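Local coordinates for putative fumarylacetoacetate hydrolase family protein (Yersinia pestis, PDB 3S52) that is of unknown function but belongs to the fumarylacetoacetate hydrolase family, pairing a large mixed beta sheet with a smaller four-stranded antiparallel one, at residues 26-31 / 166-171; 152-157 / 205-210; 173-178 / 188-193. All coordinates share one frame; numbering follows the deposited sequence.

Contact 1: 26-31 / 166-171; sequences GSNYAE and DMITPI. With SO4 (sulfate ion), chain E.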
# COMPACT_ATOMS: atom_id res chain seq x y z
N GLY A 26 10.54 4.54 -6.62
CA GLY A 26 11.81 3.82 -6.70
C GLY A 26 12.65 4.32 -7.86
O GLY A 26 12.13 4.96 -8.78
N SER A 27 13.95 4.04 -7.82
CA SER A 27 14.81 4.38 -8.94
C SER A 27 14.70 5.84 -9.32
O SER A 27 14.58 6.13 -10.51
CB SER A 27 14.46 3.54 -10.18
OG SER A 27 14.45 2.16 -9.87
N ASN A 28 14.71 6.76 -8.36
CA ASN A 28 14.65 8.19 -8.68
C ASN A 28 15.98 8.99 -8.65
O ASN A 28 15.98 10.20 -8.82
CB ASN A 28 13.53 8.88 -7.90
CG ASN A 28 12.98 10.11 -8.63
OD1 ASN A 28 12.89 10.14 -9.85
ND2 ASN A 28 12.60 11.13 -7.86
N TYR A 29 17.10 8.32 -8.39
CA TYR A 29 18.43 8.94 -8.47
C TYR A 29 19.35 8.02 -9.29
O TYR A 29 19.45 6.82 -9.00
CB TYR A 29 19.05 9.10 -7.07
CG TYR A 29 18.42 10.15 -6.19
CD1 TYR A 29 17.16 9.95 -5.64
CD2 TYR A 29 19.09 11.33 -5.89
CE1 TYR A 29 16.58 10.93 -4.82
CE2 TYR A 29 18.51 12.30 -5.08
CZ TYR A 29 17.26 12.08 -4.54
OH TYR A 29 16.67 13.01 -3.73
N ALA A 30 20.02 8.58 -10.29
CA ALA A 30 20.82 7.76 -11.20
C ALA A 30 21.91 6.92 -10.53
O ALA A 30 22.11 5.76 -10.89
CB ALA A 30 21.43 8.62 -12.31
N GLU A 31 22.60 7.50 -9.55
CA GLU A 31 23.65 6.76 -8.85
C GLU A 31 23.10 5.62 -8.00
O GLU A 31 23.78 4.63 -7.77
CB GLU A 31 24.54 7.71 -8.04
CG GLU A 31 25.43 8.58 -8.93
CD GLU A 31 26.33 9.54 -8.16
OE1 GLU A 31 25.83 10.58 -7.68
OE2 GLU A 31 27.54 9.24 -8.04
N ASP A 166 19.26 16.08 -7.67
CA ASP A 166 19.63 14.94 -8.50
C ASP A 166 18.44 14.03 -8.81
O ASP A 166 18.58 13.04 -9.52
CB ASP A 166 20.80 14.16 -7.87
CG ASP A 166 22.11 14.96 -7.89
OD1 ASP A 166 22.28 15.80 -8.81
OD2 ASP A 166 22.96 14.76 -7.01
N MSE A 167 17.26 14.37 -8.29
CA MSE A 167 16.06 13.60 -8.63
C MSE A 167 15.89 13.51 -10.14
O MSE A 167 16.03 14.52 -10.84
CB MSE A 167 14.80 14.21 -8.01
CG MSE A 167 14.71 13.96 -6.52
SE MSE A 167 13.15 14.76 -5.66
CE MSE A 167 13.65 14.43 -3.84
N ILE A 168 15.59 12.31 -10.64
CA ILE A 168 15.31 12.11 -12.06
C ILE A 168 13.94 12.69 -12.41
O ILE A 168 13.81 13.41 -13.38
CB ILE A 168 15.38 10.61 -12.44
CG1 ILE A 168 16.84 10.12 -12.42
CG2 ILE A 168 14.74 10.37 -13.81
CD1 ILE A 168 16.98 8.59 -12.51
N THR A 169 12.93 12.38 -11.60
CA THR A 169 11.65 13.06 -11.74
C THR A 169 11.49 14.00 -10.54
O THR A 169 11.43 13.54 -9.41
CB THR A 169 10.47 12.05 -11.78
OG1 THR A 169 10.75 11.01 -12.73
CG2 THR A 169 9.15 12.76 -12.17
N PRO A 170 11.46 15.32 -10.79
CA PRO A 170 11.38 16.34 -9.74
C PRO A 170 10.08 16.21 -8.95
O PRO A 170 9.13 15.60 -9.44
CB PRO A 170 11.40 17.65 -10.52
CG PRO A 170 12.05 17.31 -11.80
CD PRO A 170 11.51 15.95 -12.12
N ILE A 171 10.05 16.80 -7.75
CA ILE A 171 8.93 16.65 -6.81
C ILE A 171 7.55 16.92 -7.39
O ILE A 171 6.63 16.12 -7.25
CB ILE A 171 9.14 17.57 -5.58
CG1 ILE A 171 10.33 17.10 -4.75
CG2 ILE A 171 7.87 17.64 -4.75
CD1 ILE A 171 10.81 18.14 -3.75
S SO4 E . 14.45 1.16 -5.04
O1 SO4 E . 15.60 0.69 -4.28
O2 SO4 E . 13.32 1.34 -4.15
O3 SO4 E . 14.74 2.45 -5.68
O4 SO4 E . 14.13 0.15 -6.06
O HOH W 1 11.52 8.71 -11.53
O HOH W 2 20.32 11.30 -10.68
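Asn-28 clamps the backbone of Thr-169 with its side-chain amide. OD1 accepts the amide hydrogen of Thr-169 N at 2.8 Å, while ND2 gives a nearly straight bond to Thr-169 O (3.1 Å, 172° at the hydrogen) that lies in the Asn-28 amide plane. The first torsion, -152°, swings CG roughly anti to the backbone N, and that turns the amide to meet both polar atoms of one residue. Water 1 also donates to OD1, and ND2 reaches Thr-192 O as well, so four bonds fix the amide's rotation. Just beside the clamp, the main-chain O of Asn-28 takes the hydrogen of Ile-168 N at 2.8 Å. The close packing continues at the buried pair Tyr-29 and selenomethionine Met-167. Met-167 N lies over one face of the ring, and Met-167 CG sits 3.7 Å from Tyr-29 CZ; the position of the chain's end, CE, is doubtful.

Toward Ala-30 and Asp-166 the fit is looser and open to solvent. The exposed Ile-168 sends CD1 to within 3.8 Å of Ala-30 N but only brushes the alanine methyl. Ala-30 N, in the first turn of the helix whose N-cap position Tyr-29 occupies, gives its hydrogen to water 2, and this water donates in turn to Asp-166 O. The carboxylates of Glu-31 and Asp-166 come near each other there without touching. At the other end of 26-31, Ser-27 N donates to O3 of a sulfate ion at 2.8 Å; His-32 and Lys-125 hold the same anion, which probably came from the crystallisation liquor.

The contact thus fastens the turn between strand 21-26 and helix 30-35 to the loop leading from strand 157-163 into helix 171-181, whose first residue, Ile-171, bonds through its N to Gln-146.

Contact 2: 152-157 / 205-210; sequences LTINGE and DMLKIM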
# COMPACT_ATOMS: atom_id res chain seq x y z
N LEU A 152 23.05 10.77 5.91
CA LEU A 152 22.82 9.75 6.90
C LEU A 152 24.18 9.30 7.33
O LEU A 152 24.98 8.92 6.49
CB LEU A 152 22.07 8.56 6.30
CG LEU A 152 21.97 7.33 7.21
CD1 LEU A 152 21.22 7.70 8.49
CD2 LEU A 152 21.28 6.18 6.49
N THR A 153 24.43 9.39 8.63
CA THR A 153 25.68 8.96 9.23
C THR A 153 25.33 7.79 10.14
O THR A 153 24.39 7.88 10.93
CB THR A 153 26.31 10.09 10.08
OG1 THR A 153 26.68 11.18 9.21
CG2 THR A 153 27.53 9.62 10.80
N ILE A 154 26.05 6.69 10.01
CA ILE A 154 25.84 5.53 10.86
C ILE A 154 27.14 5.19 11.57
O ILE A 154 28.17 4.97 10.93
CB ILE A 154 25.32 4.33 10.05
CG1 ILE A 154 23.91 4.62 9.54
CG2 ILE A 154 25.28 3.08 10.91
CD1 ILE A 154 23.30 3.46 8.79
N ASN A 155 27.08 5.17 12.90
CA ASN A 155 28.24 4.94 13.75
C ASN A 155 29.39 5.86 13.36
O ASN A 155 30.53 5.41 13.21
CB ASN A 155 28.69 3.47 13.74
CG ASN A 155 27.56 2.51 14.09
OD1 ASN A 155 26.69 2.81 14.92
ND2 ASN A 155 27.57 1.34 13.46
N GLY A 156 29.09 7.13 13.16
CA GLY A 156 30.11 8.13 12.87
C GLY A 156 30.64 8.14 11.45
O GLY A 156 31.52 8.95 11.13
N GLU A 157 30.12 7.27 10.60
CA GLU A 157 30.58 7.17 9.21
C GLU A 157 29.49 7.58 8.23
O GLU A 157 28.36 7.08 8.30
CB GLU A 157 31.01 5.74 8.90
CG GLU A 157 31.37 5.53 7.45
CD GLU A 157 31.45 4.06 7.06
OE1 GLU A 157 31.57 3.20 7.96
OE2 GLU A 157 31.38 3.77 5.84
N ASP A 205 23.22 0.03 15.98
CA ASP A 205 23.77 1.14 15.20
C ASP A 205 23.18 2.45 15.68
O ASP A 205 22.01 2.51 16.07
CB ASP A 205 23.45 0.99 13.72
CG ASP A 205 24.26 -0.09 13.04
OD1 ASP A 205 25.25 -0.59 13.62
OD2 ASP A 205 23.91 -0.43 11.90
N MSE A 206 24.00 3.49 15.66
CA MSE A 206 23.57 4.85 15.96
C MSE A 206 23.43 5.61 14.65
O MSE A 206 24.33 5.60 13.81
CB MSE A 206 24.61 5.56 16.82
CG MSE A 206 24.52 5.25 18.30
SE MSE A 206 26.00 6.12 19.22
CE MSE A 206 25.97 7.86 18.35
N LEU A 207 22.30 6.29 14.49
CA LEU A 207 22.04 7.02 13.27
C LEU A 207 22.02 8.51 13.55
O LEU A 207 21.40 8.96 14.51
CB LEU A 207 20.70 6.61 12.70
CG LEU A 207 20.65 5.39 11.78
CD1 LEU A 207 21.28 4.19 12.46
CD2 LEU A 207 19.21 5.11 11.37
N LYS A 208 22.69 9.28 12.71
CA LYS A 208 22.51 10.73 12.72
C LYS A 208 21.98 11.11 11.35
O LYS A 208 22.62 10.81 10.34
CB LYS A 208 23.81 11.47 13.00
CG LYS A 208 23.68 12.98 12.85
CD LYS A 208 25.00 13.69 13.02
CE LYS A 208 25.72 13.21 14.26
NZ LYS A 208 24.86 13.28 15.48
N ILE A 209 20.82 11.76 11.32
CA ILE A 209 20.19 12.06 10.05
C ILE A 209 20.06 13.56 9.91
O ILE A 209 19.65 14.24 10.84
CB ILE A 209 18.79 11.45 9.94
CG1 ILE A 209 18.84 9.93 10.07
CG2 ILE A 209 18.13 11.85 8.62
CD1 ILE A 209 17.97 9.40 11.18
N MSE A 210 20.40 14.08 8.74
CA MSE A 210 20.30 15.52 8.55
C MSE A 210 19.53 15.90 7.31
O MSE A 210 19.67 15.27 6.25
CB MSE A 210 21.67 16.16 8.55
CG MSE A 210 22.16 16.49 9.94
SE MSE A 210 23.95 17.23 9.89
CE MSE A 210 24.91 15.55 10.01
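Asn-155 grips the start of strand 206-211 with three bonds. Its N donates to Met-206 O at 2.9 Å, its side-chain OD1 takes the return bond from Met-206 N at 2.9 Å, and its ND2 reaches Asp-205 OD1 at 3.0 Å. That last donor comes from above the carboxylate, with the amide and carboxylate planes 77° apart. The main-chain bond follows the hydrogen-bonded pair Thr-153 and Lys-208, where the two N-to-O bonds are nearly straight.

On the buried face, Leu-152 CD1 packs 3.6 Å from Ile-209 CG1 and Ile-154 CG1 lies 4.0 Å from Leu-207 CD1; in each pair the side chains lie alongside one another and extend in the same direction. Thr-153 and Lys-208 occupy the other face, meeting at their CB atoms.

Asn-155 and Gly-156 are the central residues of a type I' turn; with CG beside the backbone N (chi1 -54°), the left-handed backbone of Asn-155 probably helps bring its amide to the neighbouring strand. In the second shell, Asp-205 OD2 is held by Gln-202 N, and Lys-208 curls its amine to Asn-217 OD1.

Strands 149-154 and 206-211 are the middle pair of the four-stranded antiparallel sheet, with 157-163 and 214-219 outside them. Leu-152, Ile-154 and Ile-209 pack against strand 70-80, at His-72 and Ile-74.

Contact 3: 173-178 / 188-193; sequences PLISYM and DIVLTG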
# COMPACT_ATOMS: atom_id res chain seq x y z
N PRO A 173 6.19 17.41 -10.72
CA PRO A 173 5.70 16.44 -11.70
C PRO A 173 5.54 15.02 -11.13
O PRO A 173 4.68 14.26 -11.60
CB PRO A 173 6.77 16.45 -12.80
CG PRO A 173 7.98 17.19 -12.19
CD PRO A 173 7.39 18.14 -11.18
N LEU A 174 6.36 14.65 -10.16
CA LEU A 174 6.23 13.31 -9.58
C LEU A 174 4.88 13.18 -8.88
O LEU A 174 4.12 12.23 -9.10
CB LEU A 174 7.37 13.03 -8.58
CG LEU A 174 7.33 11.68 -7.85
CD1 LEU A 174 7.56 10.52 -8.79
CD2 LEU A 174 8.37 11.66 -6.73
N ILE A 175 4.57 14.16 -8.04
CA ILE A 175 3.35 14.10 -7.27
C ILE A 175 2.16 14.22 -8.20
O ILE A 175 1.13 13.57 -8.01
CB ILE A 175 3.32 15.16 -6.16
CG1 ILE A 175 4.41 14.86 -5.13
CG2 ILE A 175 1.96 15.16 -5.48
CD1 ILE A 175 4.47 15.89 -3.99
N SER A 176 2.30 15.04 -9.24
CA SER A 176 1.25 15.15 -10.23
C SER A 176 1.00 13.77 -10.83
O SER A 176 -0.13 13.30 -10.89
CB SER A 176 1.66 16.16 -11.31
OG SER A 176 0.67 16.24 -12.32
N TYR A 177 2.07 13.12 -11.26
CA TYR A 177 1.98 11.77 -11.80
C TYR A 177 1.29 10.78 -10.85
O TYR A 177 0.34 10.08 -11.25
CB TYR A 177 3.36 11.27 -12.23
CG TYR A 177 3.35 9.86 -12.78
CD1 TYR A 177 2.78 9.57 -14.02
CD2 TYR A 177 3.88 8.82 -12.04
CE1 TYR A 177 2.76 8.27 -14.51
CE2 TYR A 177 3.87 7.51 -12.52
CZ TYR A 177 3.31 7.24 -13.75
OH TYR A 177 3.31 5.93 -14.21
N MSE A 178 1.76 10.71 -9.60
CA MSE A 178 1.16 9.80 -8.60
C MSE A 178 -0.35 10.00 -8.49
O MSE A 178 -1.11 9.05 -8.35
CB MSE A 178 1.78 10.01 -7.22
CG MSE A 178 3.25 9.65 -7.10
SE MSE A 178 4.02 10.34 -5.41
CE MSE A 178 5.72 9.31 -5.45
N ASP A 188 -1.50 12.66 3.60
CA ASP A 188 -0.68 11.63 2.97
C ASP A 188 0.75 12.15 2.85
O ASP A 188 0.98 13.35 2.86
CB ASP A 188 -1.21 11.17 1.62
CG ASP A 188 -2.41 10.22 1.74
OD1 ASP A 188 -2.67 9.68 2.84
OD2 ASP A 188 -3.10 10.01 0.73
N ILE A 189 1.69 11.22 2.74
CA ILE A 189 3.09 11.58 2.66
C ILE A 189 3.62 11.04 1.34
O ILE A 189 3.24 9.94 0.91
CB ILE A 189 3.88 10.96 3.85
CG1 ILE A 189 3.37 11.49 5.19
CG2 ILE A 189 5.37 11.18 3.70
CD1 ILE A 189 3.83 10.67 6.40
N VAL A 190 4.52 11.79 0.70
CA VAL A 190 5.17 11.32 -0.50
C VAL A 190 6.66 11.20 -0.24
O VAL A 190 7.28 12.14 0.28
CB VAL A 190 4.94 12.26 -1.68
CG1 VAL A 190 5.89 11.92 -2.84
CG2 VAL A 190 3.48 12.20 -2.12
N LEU A 191 7.22 10.03 -0.56
CA LEU A 191 8.66 9.81 -0.46
C LEU A 191 9.24 9.98 -1.85
O LEU A 191 8.69 9.45 -2.82
CB LEU A 191 8.99 8.42 0.08
CG LEU A 191 8.62 8.16 1.54
CD1 LEU A 191 9.28 6.86 2.03
CD2 LEU A 191 9.02 9.32 2.41
N THR A 192 10.32 10.74 -1.95
CA THR A 192 10.84 11.17 -3.24
C THR A 192 12.04 10.36 -3.77
O THR A 192 12.61 10.71 -4.81
CB THR A 192 11.18 12.67 -3.21
OG1 THR A 192 12.19 12.88 -2.21
CG2 THR A 192 9.95 13.49 -2.85
N GLY A 193 12.45 9.33 -3.05
CA GLY A 193 13.48 8.42 -3.54
C GLY A 193 14.80 8.59 -2.81
O GLY A 193 15.03 9.59 -2.12
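Met-178, a selenomethionine, sets its selenium on the two methyls of Val-190, with SE 3.5 Å from CG1 and 3.8 Å from CG2. The two side chains meet end on, coming from helix and strand. Extended beyond CG (chi2 167°, chi3 167°), Met-178 carries its end past the valine: CE lies 3.7 Å from Val-190 CG1 and 4.0 Å from Leu-191 O.

Ile-175 approaches the same valine obliquely from three residues earlier on the helix. Its CG1 is 4.0 Å from Val-190 CG1 and almost as near CG2, so that Val-190 is covered by an isoleucine and a selenomethionine together. The CB of Val-190 is directed toward the helix and the residue has the largest share of the contact, whereas Leu-191, next along the strand, turns its own to the opposite face. Leu-174 adds a more distant touch, with CD2 4.3 Å from Thr-192 CA. It stands one helical turn before Met-178, joined to it by the backbone bond from Met-178 N to Leu-174 O, and both therefore face the strand.

The axes of helix 173-178 and strand 189-191 approach no closer than 10.2 Å and cross at 118°. Strand 189-191 runs between strands 21-26, parallel to it, and 70-80, antiparallel, and the helix covers the Val-190 face of this part of the large sheet: Met-178 also rests on Val-23, Leu-174 on Val-25 and Ile-175 on Val-78. From another side of the helix, Tyr-177 OH bonds to Lys-123 of the second subunit.

No hydrogen bond crosses between the two segments. The polar ends nearby look elsewhere, Thr-192 OG1 to Leu-76 O for example. Buried hydrocarbon and selenium make the contact, consistent with shape and burial of apolar surface, and no directional bond between the two segments, governing how they fit.

In the fold
From the N terminus, strand 21-26 leads into 26-31, which waits until 166-171 for its partner; contact 1 thus closes a loop of 134 residues. Before it closes, contact 2 has opened at 152-157, and since that ends only at 205-210 the two cross along the chain. Contact 3, 173-178 with 188-193, is a short closure that starts after contact 1 is complete and falls wholly within the span of contact 2. Contacts 1 and 3 touch, with Thr-169 of the loop packing on the start of 173-178, and together join loops, helix and large sheet. Contact 2 joins the two middle strands of the small sheet, across the chain's centre from contact 3.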